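Local coordinates for uncharacterized protein (Bacteroides ovatus, PDB 3P02) that is of unknown function but joins an N-terminal beta-sandwich-like domain, probably of the E-set class, to a C-terminal domain built round a large antiparallel beta sheet, at residues D26-Y31 with R150-N155; K36-L41 with P108-L113; E156-F161 with L185-D190. One frame throughout, in Å; residues are numbered along the deposited sequence. Where two conformers were deposited one is given.

Interaction 1: residues D26-Y31 with R150-N155; sequences DVHVRY and RPILFN
F154 lies with one face of its ring against R30 across the parallel strands 26-30 and 150-154, and it has more surface buried here than any other residue, with I152 and R30 next. With chi1 at 70°, F154 CG stands between its own backbone N and carbonyl carbon, and the ring leans across the neighbouring strand until CE1 is 3.3 Å from R30 N. R30 CB makes a CH-pi contact over the face, 4.0 Å from the centroid of the F154 ring. Further out, the chain of R30 bends at chi3 and turns one face of its guanidinium to F154 CE2, which lies over that face toward its rim, 3.6 Å from NH2, with the two planes 59° apart. On the same side, the branched I152 presents CB to the edge of the H28 ring, 3.9 Å from CD2, while its CG1 packs 3.8 Å from D26 CB. Beneath them runs a regular parallel ladder of five backbone bonds, from V27 N to R150 O through to Y31 N to F154 O. V27, V29, P151 and L153 turn to the other, buried face. The C-terminal W317 stacks on H28 and meets F154 edge-to-face. The contact thus divides its chemistry: backbone polarity is spent between the strands, while R30 sets CB against the ring face and its guanidinium beside CE2, where a salt bridge to D307 balances the charge.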
loop_
_atom_site.group_PDB
_atom_site.type_symbol
_atom_site.label_atom_id
_atom_site.label_comp_id
_atom_site.label_asym_id
_atom_site.label_seq_id
_atom_site.Cartn_x
_atom_site.Cartn_y
_atom_site.Cartn_z
ATOM N N ASP A 26 -2.939 -0.648 -8.699
ATOM C CA ASP A 26 -2.842 0.034 -7.415
ATOM C C ASP A 26 -3.663 1.297 -7.416
ATOM O O ASP A 26 -3.671 2.041 -8.400
ATOM C CB ASP A 26 -1.377 0.386 -7.095
ATOM C CG ASP A 26 -0.473 -0.809 -6.875
ATOM O OD1 ASP A 26 -1.001 -1.926 -6.610
ATOM O OD2 ASP A 26 0.764 -0.620 -6.902
ATOM N N VAL A 27 -4.368 1.530 -6.305
ATOM C CA VAL A 27 -5.210 2.713 -6.117
ATOM C C VAL A 27 -4.624 3.461 -4.938
ATOM O O VAL A 27 -4.662 2.966 -3.816
ATOM C CB VAL A 27 -6.701 2.311 -5.892
ATOM C CG1 VAL A 27 -7.547 3.545 -5.577
ATOM C CG2 VAL A 27 -7.264 1.595 -7.132
ATOM N N HIS A 28 -4.067 4.647 -5.185
ATOM C CA HIS A 28 -3.375 5.388 -4.140
ATOM C C HIS A 28 -4.348 6.218 -3.323
ATOM O O HIS A 28 -5.002 7.116 -3.854
ATOM C CB HIS A 28 -2.312 6.283 -4.786
ATOM C CG HIS A 28 -1.331 5.524 -5.612
ATOM N ND1 HIS A 28 -0.855 6.035 -6.802
ATOM C CD2 HIS A 28 -0.779 4.302 -5.404
ATOM C CE1 HIS A 28 -0.013 5.128 -7.261
ATOM N NE2 HIS A 28 0.051 4.062 -6.458
ATOM N N VAL A 29 -4.442 5.917 -2.019
ATOM C CA VAL A 29 -5.424 6.565 -1.150
ATOM C C VAL A 29 -4.736 7.284 0.015
ATOM O O VAL A 29 -4.160 6.625 0.892
ATOM C CB VAL A 29 -6.496 5.556 -0.621
ATOM C CG1 VAL A 29 -7.555 6.297 0.219
ATOM C CG2 VAL A 29 -7.173 4.789 -1.786
ATOM N N ARG A 30 -4.890 8.620 0.081
ATOM C CA ARG A 30 -4.324 9.365 1.213
ATOM C C ARG A 30 -5.125 9.170 2.487
ATOM O O ARG A 30 -6.344 9.355 2.478
ATOM C CB ARG A 30 -4.221 10.871 0.926
ATOM C CG ARG A 30 -3.537 11.577 2.110
ATOM C CD ARG A 30 -3.355 13.041 1.896
ATOM N NE ARG A 30 -2.195 13.348 1.058
ATOM C CZ ARG A 30 -0.946 13.492 1.491
ATOM N NH1 ARG A 30 -0.627 13.178 2.745
ATOM N NH2 ARG A 30 0.010 13.852 0.651
ATOM N N TYR A 31 -4.422 8.852 3.581
ATOM C CA TYR A 31 -4.982 8.827 4.915
ATOM C C TYR A 31 -4.765 10.230 5.511
ATOM O O TYR A 31 -3.641 10.569 5.938
ATOM C CB TYR A 31 -4.355 7.743 5.817
ATOM C CG TYR A 31 -5.310 7.177 6.857
ATOM C CD1 TYR A 31 -5.939 8.004 7.785
ATOM C CD2 TYR A 31 -5.567 5.812 6.926
ATOM C CE1 TYR A 31 -6.836 7.485 8.729
ATOM C CE2 TYR A 31 -6.463 5.285 7.856
ATOM C CZ TYR A 31 -7.070 6.119 8.774
ATOM O OH TYR A 31 -7.955 5.580 9.679
ATOM N N ARG A 150 -6.035 -2.816 -5.900
ATOM C CA ARG A 150 -5.340 -2.918 -4.616
ATOM C C ARG A 150 -5.210 -1.535 -3.990
ATOM O O ARG A 150 -4.433 -0.734 -4.520
ATOM C CB ARG A 150 -3.942 -3.526 -4.819
ATOM C CG ARG A 150 -3.492 -4.350 -3.631
ATOM C CD ARG A 150 -2.043 -4.163 -3.291
ATOM N NE ARG A 150 -1.874 -3.997 -1.849
ATOM C CZ ARG A 150 -0.716 -4.085 -1.214
ATOM N NH1 ARG A 150 0.399 -4.356 -1.885
ATOM N NH2 ARG A 150 -0.659 -3.904 0.093
ATOM N N PRO A 151 -5.915 -1.205 -2.869
ATOM C CA PRO A 151 -5.694 0.122 -2.273
ATOM C C PRO A 151 -4.318 0.205 -1.601
ATOM O O PRO A 151 -3.900 -0.720 -0.878
ATOM C CB PRO A 151 -6.814 0.273 -1.239
ATOM C CG PRO A 151 -7.249 -1.142 -0.915
ATOM C CD PRO A 151 -6.904 -2.007 -2.103
ATOM N N ILE A 152 -3.606 1.319 -1.858
ATOM C CA ILE A 152 -2.297 1.621 -1.270
ATOM C C ILE A 152 -2.479 2.864 -0.420
ATOM O O ILE A 152 -2.647 3.938 -0.991
ATOM C CB ILE A 152 -1.210 1.830 -2.376
ATOM C CG1 ILE A 152 -1.101 0.609 -3.314
ATOM C CG2 ILE A 152 0.170 2.206 -1.785
ATOM C CD1 ILE A 152 -0.753 -0.747 -2.582
ATOM N N LEU A 153 -2.479 2.729 0.906
ATOM C CA LEU A 153 -2.630 3.894 1.763
ATOM C C LEU A 153 -1.318 4.684 1.803
ATOM O O LEU A 153 -0.234 4.082 1.754
ATOM C CB LEU A 153 -2.969 3.438 3.185
ATOM C CG LEU A 153 -4.399 2.967 3.419
ATOM C CD1 LEU A 153 -4.463 2.166 4.709
ATOM C CD2 LEU A 153 -5.362 4.150 3.420
ATOM N N PHE A 154 -1.419 6.015 1.955
ATOM C CA PHE A 154 -0.210 6.797 2.152
ATOM C C PHE A 154 -0.527 7.983 3.036
ATOM O O PHE A 154 -1.678 8.404 3.116
ATOM C CB PHE A 154 0.457 7.249 0.833
ATOM C CG PHE A 154 -0.279 8.303 0.033
ATOM C CD1 PHE A 154 -1.382 7.964 -0.744
ATOM C CD2 PHE A 154 0.173 9.618 -0.001
ATOM C CE1 PHE A 154 -1.997 8.908 -1.566
ATOM C CE2 PHE A 154 -0.453 10.571 -0.811
ATOM C CZ PHE A 154 -1.542 10.211 -1.590
ATOM N N ASN A 155 0.489 8.475 3.741
ATOM C CA ASN A 155 0.309 9.710 4.489
ATOM C C ASN A 155 1.636 10.489 4.300
ATOM O O ASN A 155 2.477 10.067 3.503
ATOM C CB ASN A 155 -0.087 9.445 5.952
ATOM C CG ASN A 155 0.943 8.681 6.738
ATOM O OD1 ASN A 155 2.122 8.709 6.445
ATOM N ND2 ASN A 155 0.511 8.008 7.788
#

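Interaction 2: residues K36-L41 with P108-L113; sequences KYTYNL and PIEFSL
Y37 and F111 face each other as a hydrogen-bonded pair of the antiparallel strands 36-41 and 108-112, with Y39 and I109 forming the next such pair. Four backbone bonds hold them: Y37 N to F111 O at 3.1 Å, F111 N to Y37 O, Y39 N to I109 O, and I109 N to Y39 O, the straightest at 175°.

Apolar packing fills one face. With F111 CG anti to its own carbonyl carbon (chi1 -72°), the ring turns its edge to Y39 CB, 3.9 Å from CE2, and takes I109 CG2 over one face near the rim. I109 CD1 reaches the other way, 3.8 Å from L41 CB and at the edge of the Y39 ring. V27, L149 and L126 of the facing sheet close over this layer.

The other face carries K36, T38, N40, P108, E110 and S112, a mostly polar set. T38 lies alongside E110 and P108, its OG1 3.3 Å from E110 CG and its CG2 3.8 Å from P108 CB, while N40 slants across P108, ND2 3.6 Å from CB. This two-faced pattern is consistent with one layer of a beta sandwich, Y39, I109 and F111 being turned to the facing sheet.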
loop_
_atom_site.group_PDB
_atom_site.type_symbol
_atom_site.label_atom_id
_atom_site.label_comp_id
_atom_site.label_asym_id
_atom_site.label_seq_id
_atom_site.Cartn_x
_atom_site.Cartn_y
_atom_site.Cartn_z
ATOM N N LYS A 36 -10.471 8.705 2.387
ATOM C CA LYS A 36 -11.461 8.642 1.316
ATOM C C LYS A 36 -10.895 9.050 -0.040
ATOM O O LYS A 36 -10.167 10.044 -0.158
ATOM C CB LYS A 36 -12.650 9.544 1.637
ATOM C CG LYS A 36 -13.490 9.044 2.794
ATOM C CD LYS A 36 -14.752 9.909 2.915
ATOM C CE LYS A 36 -15.605 9.523 4.101
ATOM N NZ LYS A 36 -14.993 9.923 5.399
ATOM N N TYR A 37 -11.255 8.284 -1.077
ATOM C CA TYR A 37 -10.835 8.547 -2.442
ATOM C C TYR A 37 -11.806 7.871 -3.408
ATOM O O TYR A 37 -12.167 6.701 -3.202
ATOM C CB TYR A 37 -9.406 8.036 -2.689
ATOM C CG TYR A 37 -8.890 8.290 -4.089
ATOM C CD1 TYR A 37 -8.646 9.587 -4.541
ATOM C CD2 TYR A 37 -8.603 7.237 -4.949
ATOM C CE1 TYR A 37 -8.170 9.830 -5.829
ATOM C CE2 TYR A 37 -8.122 7.467 -6.243
ATOM C CZ TYR A 37 -7.896 8.768 -6.672
ATOM O OH TYR A 37 -7.449 9.021 -7.951
ATOM N N THR A 38 -12.195 8.580 -4.469
ATOM C CA THR A 38 -13.001 7.992 -5.544
ATOM C C THR A 38 -12.066 7.661 -6.686
ATOM O O THR A 38 -11.428 8.554 -7.239
ATOM C CB THR A 38 -14.143 8.881 -5.994
ATOM O OG1 THR A 38 -15.009 9.079 -4.887
ATOM C CG2 THR A 38 -14.928 8.255 -7.172
ATOM N N TYR A 39 -11.974 6.387 -7.022
ATOM C CA TYR A 39 -11.155 5.918 -8.126
ATOM C C TYR A 39 -12.052 5.721 -9.351
ATOM O O TYR A 39 -13.082 5.041 -9.254
ATOM C CB TYR A 39 -10.454 4.624 -7.761
ATOM C CG TYR A 39 -9.712 4.012 -8.923
ATOM C CD1 TYR A 39 -8.484 4.521 -9.341
ATOM C CD2 TYR A 39 -10.207 2.887 -9.572
ATOM C CE1 TYR A 39 -7.787 3.943 -10.406
ATOM C CE2 TYR A 39 -9.526 2.311 -10.643
ATOM C CZ TYR A 39 -8.328 2.852 -11.067
ATOM O OH TYR A 39 -7.664 2.264 -12.115
ATOM N N ASN A 40 -11.654 6.282 -10.508
ATOM C CA ASN A 40 -12.469 6.135 -11.724
ATOM C C ASN A 40 -11.887 5.056 -12.589
ATOM O O ASN A 40 -10.819 5.233 -13.159
ATOM C CB ASN A 40 -12.545 7.469 -12.486
ATOM C CG ASN A 40 -13.231 8.488 -11.648
ATOM O OD1 ASN A 40 -12.598 9.366 -11.029
ATOM N ND2 ASN A 40 -14.499 8.266 -11.451
ATOM N N LEU A 41 -12.553 3.896 -12.616
ATOM C CA LEU A 41 -12.094 2.744 -13.368
ATOM C C LEU A 41 -12.608 2.852 -14.828
ATOM O O LEU A 41 -13.819 2.790 -15.027
ATOM C CB LEU A 41 -12.621 1.476 -12.663
ATOM C CG LEU A 41 -12.327 0.129 -13.319
ATOM C CD1 LEU A 41 -10.845 -0.060 -13.611
ATOM C CD2 LEU A 41 -12.800 -1.005 -12.425
ATOM N N PRO A 108 -17.111 4.724 -11.070
ATOM C CA PRO A 108 -16.517 5.388 -9.892
ATOM C C PRO A 108 -16.628 4.490 -8.665
ATOM O O PRO A 108 -17.729 4.060 -8.287
ATOM C CB PRO A 108 -17.307 6.688 -9.751
ATOM C CG PRO A 108 -18.626 6.461 -10.553
ATOM C CD PRO A 108 -18.511 5.153 -11.310
ATOM N N ILE A 109 -15.468 4.186 -8.057
ATOM C CA ILE A 109 -15.418 3.375 -6.846
ATOM C C ILE A 109 -15.008 4.270 -5.693
ATOM O O ILE A 109 -13.875 4.759 -5.682
ATOM C CB ILE A 109 -14.479 2.151 -6.968
ATOM C CG1 ILE A 109 -14.867 1.286 -8.199
ATOM C CG2 ILE A 109 -14.521 1.321 -5.667
ATOM C CD1 ILE A 109 -13.782 0.907 -9.047
ATOM N N GLU A 110 -15.915 4.456 -4.716
ATOM C CA GLU A 110 -15.609 5.278 -3.551
ATOM C C GLU A 110 -14.984 4.418 -2.480
ATOM O O GLU A 110 -15.638 3.519 -1.955
ATOM C CB GLU A 110 -16.867 5.968 -3.021
ATOM C CG GLU A 110 -17.398 7.026 -3.989
ATOM C CD GLU A 110 -18.608 7.827 -3.535
ATOM O OE1 GLU A 110 -19.161 7.522 -2.453
ATOM O OE2 GLU A 110 -19.000 8.768 -4.264
ATOM N N PHE A 111 -13.706 4.628 -2.212
ATOM C CA PHE A 111 -13.029 3.919 -1.131
ATOM C C PHE A 111 -13.140 4.728 0.157
ATOM O O PHE A 111 -12.948 5.958 0.124
ATOM C CB PHE A 111 -11.552 3.717 -1.478
ATOM C CG PHE A 111 -11.362 2.684 -2.569
ATOM C CD1 PHE A 111 -11.424 1.324 -2.276
ATOM C CD2 PHE A 111 -11.185 3.071 -3.893
ATOM C CE1 PHE A 111 -11.213 0.366 -3.267
ATOM C CE2 PHE A 111 -10.999 2.109 -4.893
ATOM C CZ PHE A 111 -11.032 0.764 -4.573
ATOM N N SER A 112 -13.417 4.043 1.279
ATOM C CA SER A 112 -13.501 4.643 2.620
ATOM C C SER A 112 -12.713 3.725 3.517
ATOM O O SER A 112 -13.233 2.706 3.969
ATOM C CB SER A 112 -14.959 4.775 3.055
ATOM O OG SER A 112 -15.655 5.668 2.202
ATOM N N LEU A 113 -11.397 4.002 3.663
ATOM C CA LEU A 113 -10.498 3.053 4.320
ATOM C C LEU A 113 -10.076 3.326 5.749
ATOM O O LEU A 113 -9.140 2.668 6.216
ATOM C CB LEU A 113 -9.232 2.930 3.445
ATOM C CG LEU A 113 -9.484 2.727 1.914
ATOM C CD1 LEU A 113 -8.179 2.562 1.185
ATOM C CD2 LEU A 113 -10.370 1.480 1.641
#

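Interaction 3: residues E156-F161 with L185-D190; sequences EFSGRF and LNVVTD. With EDO (1,2-ethanediol), chain C.
L185 and F161 meet at the border of the C-terminal domain's antiparallel sheet, where strand 159-162 is outermost and strand 182-187 is its neighbour. L185 CD2 stands over the centre of the F161 ring, 3.6 Å from the centroid and 13° off the normal, a CH-pi contact in which the two side chains cross at about a right angle. The same methyl faces F157 O at 3.5 Å, a carbonyl oxygen that is buried without a polar partner. The backbones join through G159 and L185, a hydrogen-bonded antiparallel pair: G159 N gives to L185 O at 3.0 Å, in the carbonyl plane and on a lone pair, and L185 N gives to G159 O at 2.8 Å. Glycine suits this place because its phi of 109° would press a CB against the carbonyl oxygen of S158.

Before the strand begins, S158 CB packs 3.6 Å from V187 CG2. S158 OG, placed between its own backbone N and carbonyl carbon, is bonded to N155 N and so ties the turn that leads into the strand. F157 points the edge of its ring at D190 O, 3.5 Å from CD2, a favourable meeting of aromatic hydrogens with a carbonyl, and is itself stacked on F216.

Farther out, R299 NH2 bonds to the carbonyl oxygens of E156 and S158, holding two points of the loop, and I269 packs against both F161 and L185. R160, turned from the contact, pairs with E182, while its carbonyl oxygen accepts a bond from O1 of 1,2-ethanediol, probably a crystallisation additive. At the loop end a water spans the gap, accepting from E156 N at 3.0 Å and donating to D190 O at 2.6 Å.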
loop_
_atom_site.group_PDB
_atom_site.type_symbol
_atom_site.label_atom_id
_atom_site.label_comp_id
_atom_site.label_asym_id
_atom_site.label_seq_id
_atom_site.Cartn_x
_atom_site.Cartn_y
_atom_site.Cartn_z
ATOM N N GLU A 156 1.828 11.613 4.990
ATOM C CA GLU A 156 3.052 12.408 4.835
ATOM C C GLU A 156 4.313 11.629 5.204
ATOM O O GLU A 156 5.394 11.935 4.700
ATOM C CB GLU A 156 2.967 13.661 5.727
ATOM C CG GLU A 156 4.204 14.537 5.676
ATOM C CD GLU A 156 4.170 15.802 6.506
ATOM O OE1 GLU A 156 3.134 16.084 7.150
ATOM O OE2 GLU A 156 5.204 16.504 6.527
ATOM N N PHE A 157 4.171 10.617 6.064
ATOM C CA PHE A 157 5.318 9.903 6.649
ATOM C C PHE A 157 5.481 8.471 6.251
ATOM O O PHE A 157 6.278 7.763 6.886
ATOM C CB PHE A 157 5.098 9.914 8.181
ATOM C CG PHE A 157 4.695 11.273 8.731
ATOM C CD1 PHE A 157 5.615 12.313 8.793
ATOM C CD2 PHE A 157 3.379 11.517 9.140
ATOM C CE1 PHE A 157 5.234 13.575 9.253
ATOM C CE2 PHE A 157 3.005 12.772 9.630
ATOM C CZ PHE A 157 3.942 13.786 9.699
ATOM N N SER A 158 4.727 8.010 5.246
ATOM C CA SER A 158 4.725 6.588 4.914
ATOM C C SER A 158 5.570 6.227 3.703
ATOM O O SER A 158 6.047 7.076 2.959
ATOM C CB SER A 158 3.286 6.133 4.675
ATOM O OG SER A 158 2.759 6.736 3.498
ATOM N N GLY A 159 5.708 4.925 3.485
ATOM C CA GLY A 159 6.345 4.433 2.281
ATOM C C GLY A 159 7.700 3.816 2.464
ATOM O O GLY A 159 8.026 3.295 3.534
ATOM N N ARG A 160 8.472 3.860 1.398
ATOM C CA ARG A 160 9.749 3.157 1.311
ATOM C C ARG A 160 10.876 4.017 1.863
ATOM O O ARG A 160 11.393 4.871 1.155
ATOM C CB ARG A 160 10.023 2.708 -0.135
ATOM C CG ARG A 160 8.916 1.767 -0.639
ATOM C CD ARG A 160 9.192 1.238 -2.043
ATOM N NE ARG A 160 9.220 2.307 -3.025
ATOM C CZ ARG A 160 10.305 2.791 -3.626
ATOM N NH1 ARG A 160 11.513 2.331 -3.312
ATOM N NH2 ARG A 160 10.192 3.751 -4.535
ATOM N N PHE A 161 11.289 3.752 3.112
ATOM C CA PHE A 161 12.389 4.509 3.698
ATOM C C PHE A 161 13.703 3.769 3.560
ATOM O O PHE A 161 13.712 2.538 3.489
ATOM C CB PHE A 161 12.141 4.717 5.226
ATOM C CG PHE A 161 11.224 5.868 5.546
ATOM C CD1 PHE A 161 9.926 5.910 5.038
ATOM C CD2 PHE A 161 11.652 6.904 6.356
ATOM C CE1 PHE A 161 9.088 7.002 5.307
ATOM C CE2 PHE A 161 10.800 7.969 6.664
ATOM C CZ PHE A 161 9.518 8.009 6.134
ATOM N N LEU A 185 7.177 1.904 5.807
ATOM C CA LEU A 185 6.364 2.438 6.895
ATOM C C LEU A 185 4.918 2.349 6.409
ATOM O O LEU A 185 4.556 2.997 5.420
ATOM C CB LEU A 185 6.780 3.892 7.264
ATOM C CG LEU A 185 7.897 4.024 8.337
ATOM C CD1 LEU A 185 9.027 3.051 8.170
ATOM C CD2 LEU A 185 8.366 5.482 8.526
ATOM N N ASN A 186 4.148 1.466 7.043
ATOM C CA ASN A 186 2.742 1.192 6.731
ATOM C C ASN A 186 1.863 2.161 7.486
ATOM O O ASN A 186 2.264 2.654 8.532
ATOM C CB ASN A 186 2.435 -0.236 7.097
ATOM C CG ASN A 186 3.456 -1.177 6.504
ATOM O OD1 ASN A 186 3.561 -1.297 5.289
ATOM N ND2 ASN A 186 4.362 -1.694 7.330
ATOM N N VAL A 187 0.670 2.431 6.971
ATOM C CA VAL A 187 -0.212 3.446 7.527
ATOM C C VAL A 187 -1.214 2.939 8.561
ATOM O O VAL A 187 -1.911 1.958 8.315
ATOM C CB VAL A 187 -0.967 4.126 6.329
ATOM C CG1 VAL A 187 -2.050 5.099 6.827
ATOM C CG2 VAL A 187 0.008 4.842 5.391
ATOM N N VAL A 188 -1.373 3.701 9.673
ATOM C CA VAL A 188 -2.424 3.461 10.658
ATOM C C VAL A 188 -3.397 4.672 10.581
ATOM O O VAL A 188 -4.606 4.499 10.412
ATOM C CB VAL A 188 -1.860 3.241 12.088
ATOM C CG1 VAL A 188 -2.976 2.852 13.058
ATOM C CG2 VAL A 188 -0.754 2.157 12.087
ATOM N N THR A 189 -2.857 5.896 10.766
ATOM C CA THR A 189 -3.643 7.137 10.676
ATOM C C THR A 189 -2.850 8.138 9.830
ATOM O O THR A 189 -1.880 7.745 9.167
ATOM C CB THR A 189 -3.945 7.704 12.087
ATOM O OG1 THR A 189 -2.717 8.149 12.672
ATOM C CG2 THR A 189 -4.647 6.714 13.018
ATOM N N ASP A 190 -3.193 9.432 9.898
ATOM C CA ASP A 190 -2.392 10.405 9.159
ATOM C C ASP A 190 -1.015 10.644 9.839
ATOM O O ASP A 190 -0.113 11.144 9.171
ATOM C CB ASP A 190 -3.141 11.742 8.984
ATOM C CG ASP A 190 -3.523 12.473 10.272
ATOM O OD1 ASP A 190 -3.488 11.847 11.345
ATOM O OD2 ASP A 190 -3.989 13.623 10.181
HETATM C C1 EDO C . 14.574 4.442 0.064
HETATM O O1 EDO C . 13.544 5.422 -0.000
HETATM C C2 EDO C . 14.824 3.896 -1.327
HETATM O O2 EDO C . 15.103 4.968 -2.239
HETATM O O HOH W 1 0.032 12.724 7.143
#

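Interactions 1 and 2 belong to the two facing sheets of the N-terminal part: strands 25-30 and 36-45 follow each other in the chain, and P151 CB of one meets L113 CD1 of the other. Interaction 1 pairs parallel strands near the middle of the chain; interaction 2 is antiparallel, farther out, with a polar outer face. Interaction 3 is the most buried, has only one bridge, and relies more on loop packing and water. Strand 146-154 leads through a short loop, 155-158, to strand 159-162, and N155 ND2 probably bonds to T189 O, so the end of interaction 1 appears to tie the two parts together. Interactions 2 and 3 do not touch, their centres about 20 Å apart.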